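Long-range contact in nucleoporin nup120 (Schizosaccharomyces pombe, PDB 4GQ2), which serves as a structural component of the nuclear pore complex, whose nucleoporins can also dock transiently associated nuclear transport factors: residues Tyr58-Ser68 with Asn110-Phe120. Residues are numbered along the deposited sequence; the frame is centred on the assembly and turned at random.
Sequences YDAGVYTSNKS and NVMKDGVAFSF
Tyr63 and Phe118 lie antiparallel to each other, each with its beta carbon against the other's ring. Phe118 CB sits over the centre of the Tyr63 ring, 3.4 Å from its centroid, while Tyr63 CB lies nearer the rim of the Phe118 face. The planes are only 25° apart, yet the rings' offset leaves little ring-over-ring contact. With CG opposite the backbone N (chi1 176°), Tyr63 brings OH within 3.6 Å of Phe120 CB. Putting an alanine at Tyr63 would probably uncover Phe118 CB and open a gap beside Phe120. Further along, Ser65 CB lies over one face of the Phe120 ring, toward its rim.

Strand 59-64 is the edge of one sheet and strand 115-120 the edge of the next, probably successive beta-propeller blades; the strand axes are nearly parallel and 8.1 Å apart at closest approach. Trp76 of the first sheet also meets the Phe118 ring.

Polar contacts cluster at the other end, round the type II turn Met112-Gly115. Tyr58 OH donates to Val111 O at 2.5 Å, in the carbonyl plane, and a water on Val111 N bonds this hydroxyl weakly. Asp59 OD2 accepts from Asp114 N at 2.9 Å, on its anti side and 34° out of the carboxylate plane. Lys113, bent at chi2 and chi4, makes long salt bridges to Asp59 OD1 and Asp114 OD1, probably easing repulsion between the carboxylates.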
ATOM      1  N   TYR A  58      23.646  13.524  12.359  1.00 44.81           N
ATOM      2  CA  TYR A  58      25.083  13.653  12.070  1.00 44.27           C
ATOM      3  C   TYR A  58      25.906  12.562  12.757  1.00 50.82           C
ATOM      4  O   TYR A  58      27.121  12.462  12.550  1.00 53.03           O
ATOM      5  CB  TYR A  58      25.617  15.056  12.401  1.00 40.51           C
ATOM      6  CG  TYR A  58      25.337  15.529  13.808  1.00 41.15           C
ATOM      7  CD1 TYR A  58      26.186  15.199  14.862  1.00 43.52           C
ATOM      8  CD2 TYR A  58      24.229  16.321  14.082  1.00 48.85           C
ATOM      9  CE1 TYR A  58      25.930  15.638  16.153  1.00 46.62           C
ATOM     10  CE2 TYR A  58      23.966  16.769  15.367  1.00 54.66           C
ATOM     11  CZ  TYR A  58      24.816  16.425  16.397  1.00 52.31           C
ATOM     12  OH  TYR A  58      24.541  16.870  17.668  1.00 54.79           O
ATOM     13  N   ASP A  59      25.234  11.753  13.576  1.00 42.07           N
ATOM     14  CA  ASP A  59      25.821  10.534  14.129  1.00 36.49           C
ATOM     15  C   ASP A  59      24.714   9.551  14.489  1.00 33.14           C
ATOM     16  O   ASP A  59      23.586   9.957  14.752  1.00 34.48           O
ATOM     17  CB  ASP A  59      26.690  10.841  15.350  1.00 35.71           C
ATOM     18  CG  ASP A  59      27.675   9.728  15.659  1.00 40.94           C
ATOM     19  OD1 ASP A  59      27.867   8.840  14.802  1.00 44.62           O
ATOM     20  OD2 ASP A  59      28.261   9.737  16.761  1.00 43.52           O
ATOM     21  N   ALA A  60      25.038   8.260  14.500  1.00 34.55           N
ATOM     22  CA  ALA A  60      24.045   7.211  14.734  1.00 34.87           C
ATOM     23  C   ALA A  60      24.714   5.871  14.954  1.00 40.12           C
ATOM     24  O   ALA A  60      25.850   5.657  14.523  1.00 34.90           O
ATOM     25  CB  ALA A  60      23.076   7.114  13.555  1.00 35.39           C
ATOM     26  N   GLY A  61      23.993   4.970  15.619  1.00 37.85           N
ATOM     27  CA  GLY A  61      24.443   3.604  15.823  1.00 39.72           C
ATOM     28  C   GLY A  61      23.335   2.751  16.402  1.00 46.29           C
ATOM     29  O   GLY A  61      22.276   3.262  16.765  1.00 44.19           O
ATOM     30  N   VAL A  62      23.562   1.441  16.463  1.00 42.73           N
ATOM     31  CA  VAL A  62      22.630   0.564  17.156  1.00 42.33           C
ATOM     32  C   VAL A  62      23.379  -0.275  18.186  1.00 43.07           C
ATOM     33  O   VAL A  62      24.451  -0.810  17.910  1.00 48.93           O
ATOM     34  CB  VAL A  62      21.701  -0.301  16.225  1.00 42.70           C
ATOM     35  CG1 VAL A  62      21.462   0.345  14.865  1.00 37.70           C
ATOM     36  CG2 VAL A  62      22.206  -1.723  16.065  1.00 38.48           C
ATOM     37  N   TYR A  63      22.797  -0.353  19.376  1.00 42.65           N
ATOM     38  CA  TYR A  63      23.360  -1.078  20.498  1.00 46.53           C
ATOM     39  C   TYR A  63      22.479  -2.268  20.841  1.00 53.00           C
ATOM     40  O   TYR A  63      21.252  -2.147  20.907  1.00 53.43           O
ATOM     41  CB  TYR A  63      23.471  -0.151  21.713  1.00 44.51           C
ATOM     42  CG  TYR A  63      23.954  -0.837  22.962  1.00 51.21           C
ATOM     43  CD1 TYR A  63      25.303  -1.154  23.124  1.00 58.50           C
ATOM     44  CD2 TYR A  63      23.064  -1.178  23.985  1.00 54.03           C
ATOM     45  CE1 TYR A  63      25.756  -1.788  24.270  1.00 67.26           C
ATOM     46  CE2 TYR A  63      23.505  -1.810  25.136  1.00 51.92           C
ATOM     47  CZ  TYR A  63      24.852  -2.115  25.272  1.00 64.89           C
ATOM     48  OH  TYR A  63      25.308  -2.742  26.408  1.00 77.02           O
ATOM     49  N   THR A  64      23.109  -3.411  21.083  1.00 64.48           N
ATOM     50  CA  THR A  64      22.373  -4.606  21.478  1.00 82.07           C
ATOM     51  C   THR A  64      22.693  -5.030  22.921  1.00 77.15           C
ATOM     52  O   THR A  64      23.857  -5.234  23.273  1.00 71.48           O
ATOM     53  CB  THR A  64      22.569  -5.762  20.463  1.00 91.03           C
ATOM     54  OG1 THR A  64      21.853  -6.923  20.904  1.00 96.06           O
ATOM     55  CG2 THR A  64      24.054  -6.101  20.272  1.00 93.70           C
ATOM     56  N   SER A  65      21.647  -5.125  23.745  1.00 82.84           N
ATOM     57  CA  SER A  65      21.757  -5.590  25.134  1.00 87.42           C
ATOM     58  C   SER A  65      21.738  -7.115  25.138  1.00106.13           C
ATOM     59  O   SER A  65      20.742  -7.742  25.519  1.00102.38           O
ATOM     60  CB  SER A  65      20.599  -5.051  25.985  1.00 86.07           C
ATOM     61  OG  SER A  65      20.414  -3.657  25.817  1.00 78.47           O
ATOM     62  N   ASN A  66      22.862  -7.699  24.728  1.00123.87           N
ATOM     63  CA  ASN A  66      22.940  -9.110  24.329  1.00127.01           C
ATOM     64  C   ASN A  66      22.634 -10.183  25.385  1.00119.55           C
ATOM     65  O   ASN A  66      22.574 -11.369  25.055  1.00114.73           O
ATOM     66  CB  ASN A  66      24.289  -9.400  23.643  1.00132.61           C
ATOM     67  CG  ASN A  66      25.478  -8.847  24.413  1.00132.77           C
ATOM     68  OD1 ASN A  66      25.500  -7.675  24.796  1.00130.49           O
ATOM     69  ND2 ASN A  66      26.484  -9.688  24.627  1.00127.64           N
ATOM     70  N   LYS A  67      22.417  -9.775  26.635  1.00124.50           N
ATOM     71  CA  LYS A  67      22.247 -10.745  27.719  1.00149.66           C
ATOM     72  C   LYS A  67      20.824 -10.834  28.302  1.00152.93           C
ATOM     73  O   LYS A  67      20.534 -11.747  29.080  1.00158.81           O
ATOM     74  CB  LYS A  67      23.284 -10.499  28.827  1.00161.03           C
ATOM     75  CG  LYS A  67      24.148 -11.712  29.165  1.00148.93           C
ATOM     76  CD  LYS A  67      23.391 -12.771  29.956  1.00143.84           C
ATOM     77  CE  LYS A  67      24.122 -14.101  29.944  1.00138.14           C
ATOM     78  NZ  LYS A  67      23.334 -15.161  30.630  1.00140.65           N
ATOM     79  N   SER A  68      19.942  -9.908  27.923  1.00155.43           N
ATOM     80  CA  SER A  68      18.547  -9.919  28.403  1.00138.94           C
ATOM     81  C   SER A  68      17.725 -11.092  27.833  1.00123.17           C
ATOM     82  O   SER A  68      18.274 -11.964  27.150  1.00 92.61           O
ATOM     83  CB  SER A  68      17.857  -8.563  28.162  1.00126.91           C
ATOM     84  OG  SER A  68      18.102  -8.061  26.858  1.00112.78           O
ATOM     85  N   ASN A 110      23.663  20.593  21.826  1.00 44.75           N
ATOM     86  CA  ASN A 110      23.823  19.461  20.915  1.00 41.79           C
ATOM     87  C   ASN A 110      24.719  18.356  21.468  1.00 50.94           C
ATOM     88  O   ASN A 110      25.829  18.627  21.919  1.00 51.63           O
ATOM     89  CB  ASN A 110      24.371  19.926  19.553  1.00 41.24           C
ATOM     90  CG  ASN A 110      23.280  20.423  18.611  1.00 44.69           C
ATOM     91  OD1 ASN A 110      22.155  19.926  18.621  1.00 49.89           O
ATOM     92  ND2 ASN A 110      23.615  21.401  17.781  1.00 43.74           N
ATOM     93  N   VAL A 111      24.236  17.114  21.434  1.00 47.33           N
ATOM     94  CA  VAL A 111      25.085  15.968  21.739  1.00 48.01           C
ATOM     95  C   VAL A 111      26.247  15.981  20.748  1.00 49.45           C
ATOM     96  O   VAL A 111      26.048  16.213  19.559  1.00 54.11           O
ATOM     97  CB  VAL A 111      24.319  14.632  21.646  1.00 46.41           C
ATOM     98  CG1 VAL A 111      25.225  13.469  22.015  1.00 40.34           C
ATOM     99  CG2 VAL A 111      23.094  14.646  22.553  1.00 43.95           C
ATOM    100  N   MET A 112      27.460  15.765  21.243  1.00 46.37           N
ATOM    101  CA  MET A 112      28.625  15.764  20.370  1.00 40.98           C
ATOM    102  C   MET A 112      28.726  14.462  19.592  1.00 36.14           C
ATOM    103  O   MET A 112      28.267  13.410  20.049  1.00 35.09           O
ATOM    104  CB  MET A 112      29.922  16.024  21.157  1.00 40.87           C
ATOM    105  CG  MET A 112      30.412  14.856  21.997  1.00 44.20           C
ATOM    106  SD  MET A 112      32.118  15.076  22.542  1.00 45.06           S
ATOM    107  CE  MET A 112      32.555  13.409  23.046  1.00 33.63           C
ATOM    108  N   LYS A 113      29.323  14.555  18.410  1.00 33.80           N
ATOM    109  CA  LYS A 113      29.655  13.405  17.594  1.00 38.43           C
ATOM    110  C   LYS A 113      30.506  12.449  18.433  1.00 42.56           C
ATOM    111  O   LYS A 113      31.385  12.882  19.191  1.00 49.90           O
ATOM    112  CB  LYS A 113      30.402  13.887  16.343  1.00 44.54           C
ATOM    113  CG  LYS A 113      31.018  12.800  15.482  1.00 55.62           C
ATOM    114  CD  LYS A 113      30.107  12.371  14.344  1.00 68.07           C
ATOM    115  CE  LYS A 113      30.854  11.508  13.332  1.00 56.49           C
ATOM    116  NZ  LYS A 113      31.102  10.127  13.839  1.00 59.98           N
ATOM    117  N   ASP A 114      30.217  11.154  18.329  1.00 43.37           N
ATOM    118  CA  ASP A 114      30.863  10.135  19.165  1.00 49.53           C
ATOM    119  C   ASP A 114      30.555  10.362  20.642  1.00 52.77           C
ATOM    120  O   ASP A 114      31.260   9.850  21.515  1.00 43.48           O
ATOM    121  CB  ASP A 114      32.379  10.112  18.934  1.00 48.89           C
ATOM    122  CG  ASP A 114      32.738   9.994  17.474  1.00 47.54           C
ATOM    123  OD1 ASP A 114      32.592   8.895  16.914  1.00 56.62           O
ATOM    124  OD2 ASP A 114      33.163  11.001  16.881  1.00 50.08           O
ATOM    125  N   GLY A 115      29.494  11.126  20.907  1.00 49.50           N
ATOM    126  CA  GLY A 115      29.111  11.493  22.263  1.00 43.20           C
ATOM    127  C   GLY A 115      27.984  10.683  22.876  1.00 44.18           C
ATOM    128  O   GLY A 115      27.371  11.125  23.844  1.00 53.36           O
ATOM    129  N   VAL A 116      27.718   9.497  22.328  1.00 36.75           N
ATOM    130  CA  VAL A 116      26.681   8.612  22.860  1.00 36.30           C
ATOM    131  C   VAL A 116      27.276   7.223  23.089  1.00 39.79           C
ATOM    132  O   VAL A 116      27.861   6.635  22.185  1.00 40.76           O
ATOM    133  CB  VAL A 116      25.457   8.512  21.911  1.00 38.72           C
ATOM    134  CG1 VAL A 116      24.375   7.629  22.515  1.00 37.86           C
ATOM    135  CG2 VAL A 116      24.883   9.888  21.591  1.00 33.27           C
ATOM    136  N   ALA A 117      27.124   6.708  24.302  1.00 36.67           N
ATOM    137  CA  ALA A 117      27.664   5.409  24.659  1.00 40.82           C
ATOM    138  C   ALA A 117      26.650   4.652  25.499  1.00 45.55           C
ATOM    139  O   ALA A 117      25.956   5.238  26.331  1.00 47.97           O
ATOM    140  CB  ALA A 117      28.977   5.571  25.414  1.00 42.80           C
ATOM    141  N   PHE A 118      26.576   3.347  25.280  1.00 47.88           N
ATOM    142  CA  PHE A 118      25.583   2.503  25.927  1.00 51.72           C
ATOM    143  C   PHE A 118      26.222   1.477  26.856  1.00 54.17           C
ATOM    144  O   PHE A 118      27.354   1.037  26.633  1.00 58.68           O
ATOM    145  CB  PHE A 118      24.774   1.761  24.866  1.00 57.13           C
ATOM    146  CG  PHE A 118      23.687   2.580  24.230  1.00 53.14           C
ATOM    147  CD1 PHE A 118      23.989   3.598  23.335  1.00 50.54           C
ATOM    148  CD2 PHE A 118      22.349   2.303  24.501  1.00 52.91           C
ATOM    149  CE1 PHE A 118      22.978   4.341  22.743  1.00 46.89           C
ATOM    150  CE2 PHE A 118      21.333   3.041  23.908  1.00 51.27           C
ATOM    151  CZ  PHE A 118      21.651   4.063  23.030  1.00 52.46           C
ATOM    152  N   SER A 119      25.482   1.095  27.891  1.00 52.08           N
ATOM    153  CA  SER A 119      25.865  -0.016  28.758  1.00 53.70           C
ATOM    154  C   SER A 119      24.621  -0.681  29.343  1.00 61.06           C
ATOM    155  O   SER A 119      23.577  -0.044  29.491  1.00 60.13           O
ATOM    156  CB  SER A 119      26.794   0.458  29.876  1.00 58.01           C
ATOM    157  OG  SER A 119      27.435  -0.646  30.492  1.00 57.67           O
ATOM    158  N   PHE A 120      24.742  -1.962  29.680  1.00 62.88           N
ATOM    159  CA  PHE A 120      23.614  -2.742  30.176  1.00 69.51           C
ATOM    160  C   PHE A 120      23.930  -3.442  31.498  1.00 65.09           C
ATOM    161  O   PHE A 120      24.955  -4.113  31.617  1.00 56.46           O
ATOM    162  CB  PHE A 120      23.186  -3.763  29.118  1.00 78.50           C
ATOM    163  CG  PHE A 120      21.982  -4.575  29.504  1.00 86.27           C
ATOM    164  CD1 PHE A 120      20.705  -4.025  29.445  1.00 80.81           C
ATOM    165  CD2 PHE A 120      22.124  -5.895  29.919  1.00 86.29           C
ATOM    166  CE1 PHE A 120      19.594  -4.776  29.797  1.00 88.02           C
ATOM    167  CE2 PHE A 120      21.019  -6.651  30.275  1.00 79.74           C
ATOM    168  CZ  PHE A 120      19.752  -6.090  30.213  1.00 86.56           C
TER
HETATM  169  O   HOH W   1      21.764  16.552  19.588  1.00 41.59           O